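PDB 2RFQ: flavin-dependent monooxygenase, oxygenase subunit HsaA from Rhodococcus sp., which catalyses the FMNH2-dependent ortho-hydroxylation of the phenolic secosteroid 3-HSA to the catechol 3,4-DHSA during bacterial cholesterol breakdown. Local coordinates for residues Ala71-Ala76 / Ala292-Leu297; Thr240-Ile245 / Arg328-Ala333. All coordinates share one frame; numbering follows the deposited sequence.

Interaction 1. Residues Ala71-Ala76 / Ala292-Leu297; sequences AVRKIA and AAWRQL
Arg73 reaches out from helix 65-76 and lays its side chain over one face of the indole of Trp294, on helix 277-309. In this acyl-CoA dehydrogenase-like fold the contact bridges the N-terminal helical domain and the C-terminal helical bundle. The two backbones stay well apart, with Arg73 CA 9.1 Å from Trp294 CA, so long side chains must span the gap. In the conformer described, one of two deposited for Arg73, CB begins at the far rim of the indole, 4.1 Å from Trp294 CZ3. Arg73 CG stands anti to the backbone N of that residue and carries the chain outward over the indole. Arg73 CD then settles over the six-membered ring of Trp294, 3.7 Å from its centroid and near the ring normal, in a CH-pi contact. There the chain bends (chi3 79°), turning the guanidinium onto the five-membered ring. Arg73 CZ lies 4.1 Å from the centroid of that ring of Trp294 and only 13° off its normal, a cation-pi contact over the face. The two planes are tilted 38° apart, so the guanidinium does not lie flat on the indole but dips toward it with NH1. Trp294 also packs against Tyr250 of helix 233-266, which offers Arg73 a second cation-pi partner. With an alanine in place of Trp294, a gap is likely to open between the helices, and the guanidinium would lose its aromatic bed on this side and be freer to swing. At the tip, Arg73 NH1 has Trp294 CD1 as its nearest ring atom, at 3.3 Å.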
ATOM      1  N   ALA A  71       0.685 -19.871  23.505  1.00  7.26           N
ATOM      2  CA  ALA A  71      -0.032 -19.484  24.742  1.00  7.61           C
ATOM      3  C   ALA A  71      -0.187 -17.968  24.811  1.00  6.77           C
ATOM      4  O   ALA A  71      -1.267 -17.441  25.118  1.00  7.33           O
ATOM      5  CB  ALA A  71       0.697 -20.018  25.963  1.00  8.26           C
ATOM      6  N   VAL A  72       0.899 -17.269  24.478  1.00  6.74           N
ATOM      7  CA  VAL A  72       0.880 -15.808  24.404  1.00  7.09           C
ATOM      8  C   VAL A  72      -0.164 -15.299  23.419  1.00  7.17           C
ATOM      9  O   VAL A  72      -0.966 -14.408  23.754  1.00  8.19           O
ATOM     10  CB  VAL A  72       2.265 -15.267  24.039  1.00  6.73           C
ATOM     11  CG1 VAL A  72       2.193 -13.757  23.705  1.00  7.76           C
ATOM     12  CG2 VAL A  72       3.173 -15.454  25.257  1.00  8.08           C
ATOM     13  N   ARG A  73      -0.139 -15.875  22.223  1.00  7.55           N
ATOM     14  CA  ARG A  73      -1.101 -15.520  21.181  0.50  6.97           C
ATOM     15  C   ARG A  73      -2.526 -15.641  21.706  1.00  8.17           C
ATOM     16  O   ARG A  73      -3.349 -14.732  21.519  1.00  8.49           O
ATOM     17  CB  ARG A  73      -0.931 -16.402  19.952  0.50  7.51           C
ATOM     18  CG  ARG A  73      -1.821 -15.979  18.814  0.50  4.87           C
ATOM     19  CD  ARG A  73      -1.662 -16.921  17.666  0.50  2.00           C
ATOM     20  NE  ARG A  73      -2.426 -18.138  17.901  0.50  4.77           N
ATOM     21  CZ  ARG A  73      -2.767 -19.007  16.940  0.50  7.88           C
ATOM     22  NH1 ARG A  73      -2.414 -18.808  15.661  0.50  5.61           N
ATOM     23  NH2 ARG A  73      -3.462 -20.094  17.256  0.50 12.55           N
ATOM     24  N   LYS A  74      -2.814 -16.760  22.376  1.00  7.17           N
ATOM     25  CA  LYS A  74      -4.152 -16.992  22.942  1.00  8.39           C
ATOM     26  C   LYS A  74      -4.528 -15.920  23.979  1.00  7.60           C
ATOM     27  O   LYS A  74      -5.607 -15.329  23.902  1.00  8.46           O
ATOM     28  CB  LYS A  74      -4.194 -18.388  23.580  1.00  8.92           C
ATOM     29  CG  LYS A  74      -5.534 -18.787  24.111  1.00 10.48           C
ATOM     30  CD  LYS A  74      -5.494 -20.145  24.836  1.00 11.98           C
ATOM     31  CE  LYS A  74      -5.129 -21.274  23.903  1.00 15.74           C
ATOM     32  NZ  LYS A  74      -6.203 -21.590  22.907  1.00 15.74           N
ATOM     33  N   ILE A  75      -3.653 -15.697  24.962  1.00  7.19           N
ATOM     34  CA  ILE A  75      -3.958 -14.694  26.003  1.00  7.00           C
ATOM     35  C   ILE A  75      -4.213 -13.322  25.394  1.00  7.68           C
ATOM     36  O   ILE A  75      -5.210 -12.644  25.727  1.00  7.81           O
ATOM     37  CB  ILE A  75      -2.837 -14.604  27.048  1.00  7.38           C
ATOM     38  CG1 ILE A  75      -2.642 -15.965  27.731  1.00  6.85           C
ATOM     39  CG2 ILE A  75      -3.144 -13.503  28.085  1.00  7.74           C
ATOM     40  CD1 ILE A  75      -1.287 -16.039  28.464  1.00  9.28           C
ATOM     41  N   ALA A  76      -3.318 -12.913  24.501  1.00  7.49           N
ATOM     42  CA  ALA A  76      -3.414 -11.580  23.879  1.00  7.63           C
ATOM     43  C   ALA A  76      -4.670 -11.408  23.032  1.00  7.77           C
ATOM     44  O   ALA A  76      -5.103 -10.275  22.808  1.00  8.24           O
ATOM     45  CB  ALA A  76      -2.165 -11.317  23.035  1.00  7.39           C
ATOM     46  N   ALA A 292      -0.501 -15.261   7.822  1.00  7.54           N
ATOM     47  CA  ALA A 292       0.873 -15.242   7.297  1.00  6.69           C
ATOM     48  C   ALA A 292       1.864 -14.825   8.393  1.00  7.02           C
ATOM     49  O   ALA A 292       2.944 -15.419   8.543  1.00  7.21           O
ATOM     50  CB  ALA A 292       0.975 -14.305   6.105  1.00  8.01           C
ATOM     51  N   ALA A 293       1.486 -13.789   9.142  1.00  6.72           N
ATOM     52  CA  ALA A 293       2.297 -13.309  10.268  1.00  6.46           C
ATOM     53  C   ALA A 293       2.593 -14.448  11.230  1.00  7.09           C
ATOM     54  O   ALA A 293       3.740 -14.678  11.579  1.00  7.33           O
ATOM     55  CB  ALA A 293       1.584 -12.178  10.992  1.00  6.76           C
ATOM     56  N   TRP A 294       1.560 -15.163  11.651  1.00  6.60           N
ATOM     57  CA  TRP A 294       1.746 -16.282  12.569  1.00  7.43           C
ATOM     58  C   TRP A 294       2.577 -17.428  11.968  1.00  7.50           C
ATOM     59  O   TRP A 294       3.456 -17.967  12.626  1.00  7.65           O
ATOM     60  CB  TRP A 294       0.395 -16.797  13.063  1.00  8.74           C
ATOM     61  CG  TRP A 294       0.578 -17.932  14.032  1.00  8.51           C
ATOM     62  CD1 TRP A 294       0.285 -19.255  13.814  1.00 11.17           C
ATOM     63  CD2 TRP A 294       1.168 -17.858  15.338  1.00 10.11           C
ATOM     64  NE1 TRP A 294       0.642 -20.010  14.923  1.00 12.27           N
ATOM     65  CE2 TRP A 294       1.183 -19.178  15.866  1.00 10.70           C
ATOM     66  CE3 TRP A 294       1.687 -16.798  16.114  1.00 11.87           C
ATOM     67  CZ2 TRP A 294       1.684 -19.475  17.149  1.00 12.22           C
ATOM     68  CZ3 TRP A 294       2.180 -17.096  17.407  1.00 12.07           C
ATOM     69  CH2 TRP A 294       2.176 -18.433  17.894  1.00 11.20           C
ATOM     70  N   ARG A 295       2.305 -17.782  10.714  1.00  6.96           N
ATOM     71  CA  ARG A 295       3.070 -18.862  10.057  1.00  6.59           C
ATOM     72  C   ARG A 295       4.552 -18.562  10.056  1.00  6.64           C
ATOM     73  O   ARG A 295       5.352 -19.427  10.382  1.00  7.42           O
ATOM     74  CB  ARG A 295       2.590 -19.072   8.635  1.00  8.30           C
ATOM     75  CG  ARG A 295       1.293 -19.875   8.547  1.00  7.82           C
ATOM     76  CD  ARG A 295       0.988 -20.138   7.087  1.00  7.41           C
ATOM     77  NE  ARG A 295      -0.349 -20.706   6.882  1.00  7.75           N
ATOM     78  CZ  ARG A 295      -0.614 -22.014   6.933  1.00 10.56           C
ATOM     79  NH1 ARG A 295       0.355 -22.908   7.153  1.00  9.97           N
ATOM     80  NH2 ARG A 295      -1.858 -22.445   6.764  1.00 15.26           N
ATOM     81  N   GLN A 296       4.914 -17.321   9.723  1.00  6.46           N
ATOM     82  CA  GLN A 296       6.351 -16.970   9.723  1.00  7.21           C
ATOM     83  C   GLN A 296       6.923 -16.849  11.133  1.00  6.82           C
ATOM     84  O   GLN A 296       8.023 -17.365  11.424  1.00  7.00           O
ATOM     85  CB  GLN A 296       6.570 -15.672   8.951  1.00  7.70           C
ATOM     86  CG  GLN A 296       6.189 -15.850   7.487  1.00  8.40           C
ATOM     87  CD  GLN A 296       6.585 -14.674   6.630  1.00  8.70           C
ATOM     88  OE1 GLN A 296       6.194 -13.527   6.904  1.00  7.35           O
ATOM     89  NE2 GLN A 296       7.379 -14.948   5.576  1.00  7.60           N
ATOM     90  N   LEU A 297       6.189 -16.171  12.015  1.00  6.67           N
ATOM     91  CA  LEU A 297       6.691 -15.952  13.365  1.00  7.50           C
ATOM     92  C   LEU A 297       6.910 -17.265  14.108  1.00  7.73           C
ATOM     93  O   LEU A 297       7.970 -17.489  14.687  1.00  8.42           O
ATOM     94  CB  LEU A 297       5.728 -15.043  14.148  1.00  7.78           C
ATOM     95  CG  LEU A 297       6.292 -14.521  15.468  1.00  7.94           C
ATOM     96  CD1 LEU A 297       7.341 -13.405  15.222  1.00  9.28           C
ATOM     97  CD2 LEU A 297       5.153 -13.981  16.282  1.00  8.55           C
TER

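Interaction 2. Residues Thr240-Ile245 / Arg328-Ala333; sequences TISAPI and RATGRA
Ser242 and Thr330 bring their CA atoms to 5.3 Å where helices 233-266 and 316-344 run side by side, their local axes 8.8 Å apart at closest and 19° from parallel. These are the first and third helices of the C-terminal bundle of the acyl-CoA dehydrogenase fold. The small side chains of Ser242, Thr330 and Ala333 are consistent with so close an approach, and the residues that meet lie three apart on both helices: Ser242 and Ile245 on one, Thr330 and Ala333 on the other. Helix 233-266 is kinked at Pro244, whose nitrogen has no hydrogen to give to the preceding turn; the carbonyl of Thr240, one turn back, is hydrogen-bonded by Ser87 OG of helix 80-96 instead.

At the closest point the two hydroxyls meet tip to tip, Ser242 OG lying 2.7 Å from Thr330 OG1 in a hydrogen bond whose direction could run either way. Gln326 NE2 also hydrogen-bonds Ser242 OG, so this buried serine oxygen is gripped by two groups. Thr330 holds OG1 anti to its carbonyl carbon (chi1 -70°), which directs the hydroxyl to the serine and leaves the methyl CG2 for Ile245. Thr330 CG2 meets Ile245 CD1 at 3.9 Å, giving the polar pair an apolar neighbour one turn along. The side chain of Ile245 also lies about 4 Å from that of Trp84, a residue assigned to FMN binding by similarity, which is consistent with this seam lying behind the flavin site. On the other helix, Arg328 and Arg332 form salt bridges with Asp289 of the second subunit. The seam continues at Ala333, whose CB rests 3.8 Å from the backbone O of Ile245 and 4.0 Å from Ile245 CG2.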
ATOM      1  N   THR A 240       8.806 -12.455  21.483  1.00  6.05           N
ATOM      2  CA  THR A 240       7.958 -12.175  22.673  1.00  6.58           C
ATOM      3  C   THR A 240       7.196 -10.839  22.572  1.00  6.79           C
ATOM      4  O   THR A 240       6.132 -10.667  23.165  1.00  7.12           O
ATOM      5  CB  THR A 240       8.720 -12.356  24.002  1.00  7.43           C
ATOM      6  OG1 THR A 240       8.095 -13.428  24.750  1.00  8.86           O
ATOM      7  CG2 THR A 240       8.665 -11.115  24.864  1.00  7.69           C
ATOM      8  N   ILE A 241       7.734  -9.921  21.770  1.00  6.71           N
ATOM      9  CA  ILE A 241       7.127  -8.639  21.492  1.00  7.44           C
ATOM     10  C   ILE A 241       6.128  -8.712  20.332  1.00  7.61           C
ATOM     11  O   ILE A 241       5.083  -8.047  20.367  1.00 10.47           O
ATOM     12  CB  ILE A 241       8.264  -7.586  21.212  1.00  8.23           C
ATOM     13  CG1 ILE A 241       9.161  -7.449  22.443  1.00 10.00           C
ATOM     14  CG2 ILE A 241       7.703  -6.265  20.624  1.00  8.95           C
ATOM     15  CD1 ILE A 241       8.391  -7.153  23.769  1.00  9.55           C
ATOM     16  N   SER A 242       6.425  -9.500  19.311  1.00  7.03           N
ATOM     17  CA  SER A 242       5.488  -9.606  18.183  1.00  6.46           C
ATOM     18  C   SER A 242       4.314 -10.542  18.479  1.00  6.84           C
ATOM     19  O   SER A 242       3.190 -10.284  18.044  1.00  6.52           O
ATOM     20  CB  SER A 242       6.198 -10.075  16.891  1.00  7.11           C
ATOM     21  OG  SER A 242       7.154  -9.108  16.483  1.00  9.23           O
ATOM     22  N   ALA A 243       4.579 -11.649  19.178  1.00  6.41           N
ATOM     23  CA  ALA A 243       3.511 -12.655  19.409  1.00  6.56           C
ATOM     24  C   ALA A 243       2.228 -12.072  20.021  1.00  6.46           C
ATOM     25  O   ALA A 243       1.130 -12.385  19.542  1.00  6.16           O
ATOM     26  CB  ALA A 243       4.046 -13.840  20.235  1.00  6.52           C
ATOM     27  N   PRO A 244       2.336 -11.218  21.061  1.00  6.29           N
ATOM     28  CA  PRO A 244       1.092 -10.646  21.618  1.00  5.98           C
ATOM     29  C   PRO A 244       0.384  -9.719  20.626  1.00  6.43           C
ATOM     30  O   PRO A 244      -0.823  -9.675  20.603  1.00  6.71           O
ATOM     31  CB  PRO A 244       1.549  -9.913  22.891  1.00  6.48           C
ATOM     32  CG  PRO A 244       3.037  -9.709  22.733  1.00  7.11           C
ATOM     33  CD  PRO A 244       3.542 -10.769  21.795  1.00  6.52           C
ATOM     34  N   ILE A 245       1.141  -9.021  19.779  1.00  5.94           N
ATOM     35  CA  ILE A 245       0.502  -8.145  18.791  1.00  6.54           C
ATOM     36  C   ILE A 245      -0.240  -8.982  17.754  1.00  6.77           C
ATOM     37  O   ILE A 245      -1.378  -8.660  17.383  1.00  6.79           O
ATOM     38  CB  ILE A 245       1.498  -7.174  18.179  1.00  6.48           C
ATOM     39  CG1 ILE A 245       2.092  -6.295  19.296  1.00  6.51           C
ATOM     40  CG2 ILE A 245       0.817  -6.325  17.115  1.00  6.94           C
ATOM     41  CD1 ILE A 245       3.304  -5.415  18.832  1.00  8.01           C
ATOM     42  N   ARG A 328       8.081  -7.907  10.473  1.00  6.31           N
ATOM     43  CA  ARG A 328       7.003  -7.872   9.476  1.00  6.83           C
ATOM     44  C   ARG A 328       5.687  -8.419  10.027  1.00  6.85           C
ATOM     45  O   ARG A 328       4.626  -7.924   9.657  1.00  7.18           O
ATOM     46  CB  ARG A 328       7.395  -8.607   8.197  1.00  6.42           C
ATOM     47  CG  ARG A 328       6.585  -8.088   6.974  1.00  7.89           C
ATOM     48  CD  ARG A 328       7.392  -8.315   5.662  1.00  7.49           C
ATOM     49  NE  ARG A 328       6.759  -7.807   4.436  1.00  9.76           N
ATOM     50  CZ  ARG A 328       6.722  -6.520   4.090  1.00  9.01           C
ATOM     51  NH1 ARG A 328       7.264  -5.579   4.880  1.00  8.79           N
ATOM     52  NH2 ARG A 328       6.146  -6.149   2.947  1.00 10.35           N
ATOM     53  N   ALA A 329       5.757  -9.430  10.898  1.00  5.55           N
ATOM     54  CA  ALA A 329       4.560 -10.022  11.497  1.00  6.51           C
ATOM     55  C   ALA A 329       3.818  -8.956  12.312  1.00  6.81           C
ATOM     56  O   ALA A 329       2.586  -8.836  12.227  1.00  7.06           O
ATOM     57  CB  ALA A 329       4.943 -11.175  12.384  1.00  6.09           C
ATOM     58  N   THR A 330       4.568  -8.163  13.079  1.00  6.23           N
ATOM     59  CA  THR A 330       3.964  -7.026  13.796  1.00  6.85           C
ATOM     60  C   THR A 330       3.267  -6.094  12.804  1.00  7.40           C
ATOM     61  O   THR A 330       2.116  -5.716  13.002  1.00  7.98           O
ATOM     62  CB  THR A 330       5.031  -6.269  14.596  1.00  6.80           C
ATOM     63  OG1 THR A 330       5.427  -7.126  15.684  1.00  7.33           O
ATOM     64  CG2 THR A 330       4.486  -4.920  15.131  1.00  8.25           C
ATOM     65  N   GLY A 331       3.964  -5.760  11.725  1.00  7.27           N
ATOM     66  CA  GLY A 331       3.394  -4.896  10.681  1.00  7.52           C
ATOM     67  C   GLY A 331       2.129  -5.466  10.061  1.00  7.91           C
ATOM     68  O   GLY A 331       1.146  -4.735   9.885  1.00  8.23           O
ATOM     69  N   ARG A 332       2.144  -6.767   9.729  1.00  6.92           N
ATOM     70  CA  ARG A 332       0.963  -7.416   9.137  1.00  6.25           C
ATOM     71  C   ARG A 332      -0.218  -7.395  10.123  1.00  7.06           C
ATOM     72  O   ARG A 332      -1.369  -7.178   9.741  1.00  7.19           O
ATOM     73  CB  ARG A 332       1.274  -8.871   8.779  1.00  6.60           C
ATOM     74  CG  ARG A 332       2.320  -9.049   7.657  1.00  4.60           C
ATOM     75  CD  ARG A 332       2.347 -10.518   7.213  1.00  6.13           C
ATOM     76  NE  ARG A 332       3.687 -10.914   6.762  1.00  5.83           N
ATOM     77  CZ  ARG A 332       4.166 -10.747   5.525  1.00  8.44           C
ATOM     78  NH1 ARG A 332       5.396 -11.165   5.227  1.00 10.37           N
ATOM     79  NH2 ARG A 332       3.442 -10.131   4.597  1.00  7.24           N
ATOM     80  N   ALA A 333       0.077  -7.666  11.389  1.00  6.88           N
ATOM     81  CA  ALA A 333      -0.953  -7.675  12.432  1.00  7.69           C
ATOM     82  C   ALA A 333      -1.608  -6.298  12.555  1.00  7.84           C
ATOM     83  O   ALA A 333      -2.848  -6.183  12.572  1.00  8.37           O
ATOM     84  CB  ALA A 333      -0.378  -8.144  13.750  1.00  7.81           C
TER

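In the fold
Interaction 1 is a partly exposed surface contact that ties helix 65-76 of the N-terminal domain to the C-terminal bundle, whereas interaction 2 is buried and lies within that bundle. The chemistry follows: a long cation reaching over an indole across a wide gap in one, small hydroxyls and methyls between closely spaced helices in the other. Their centres are about 8 Å apart and they touch directly. Val72 CG1 and Ala76 CB of helix 65-76 pack on Pro244, while Ala293 CB sits against Ala329 O. Gln296 OE1 probably hydrogen-bonds Arg332 NH1, 3.0 Å away, and both of these residues also bind the second subunit.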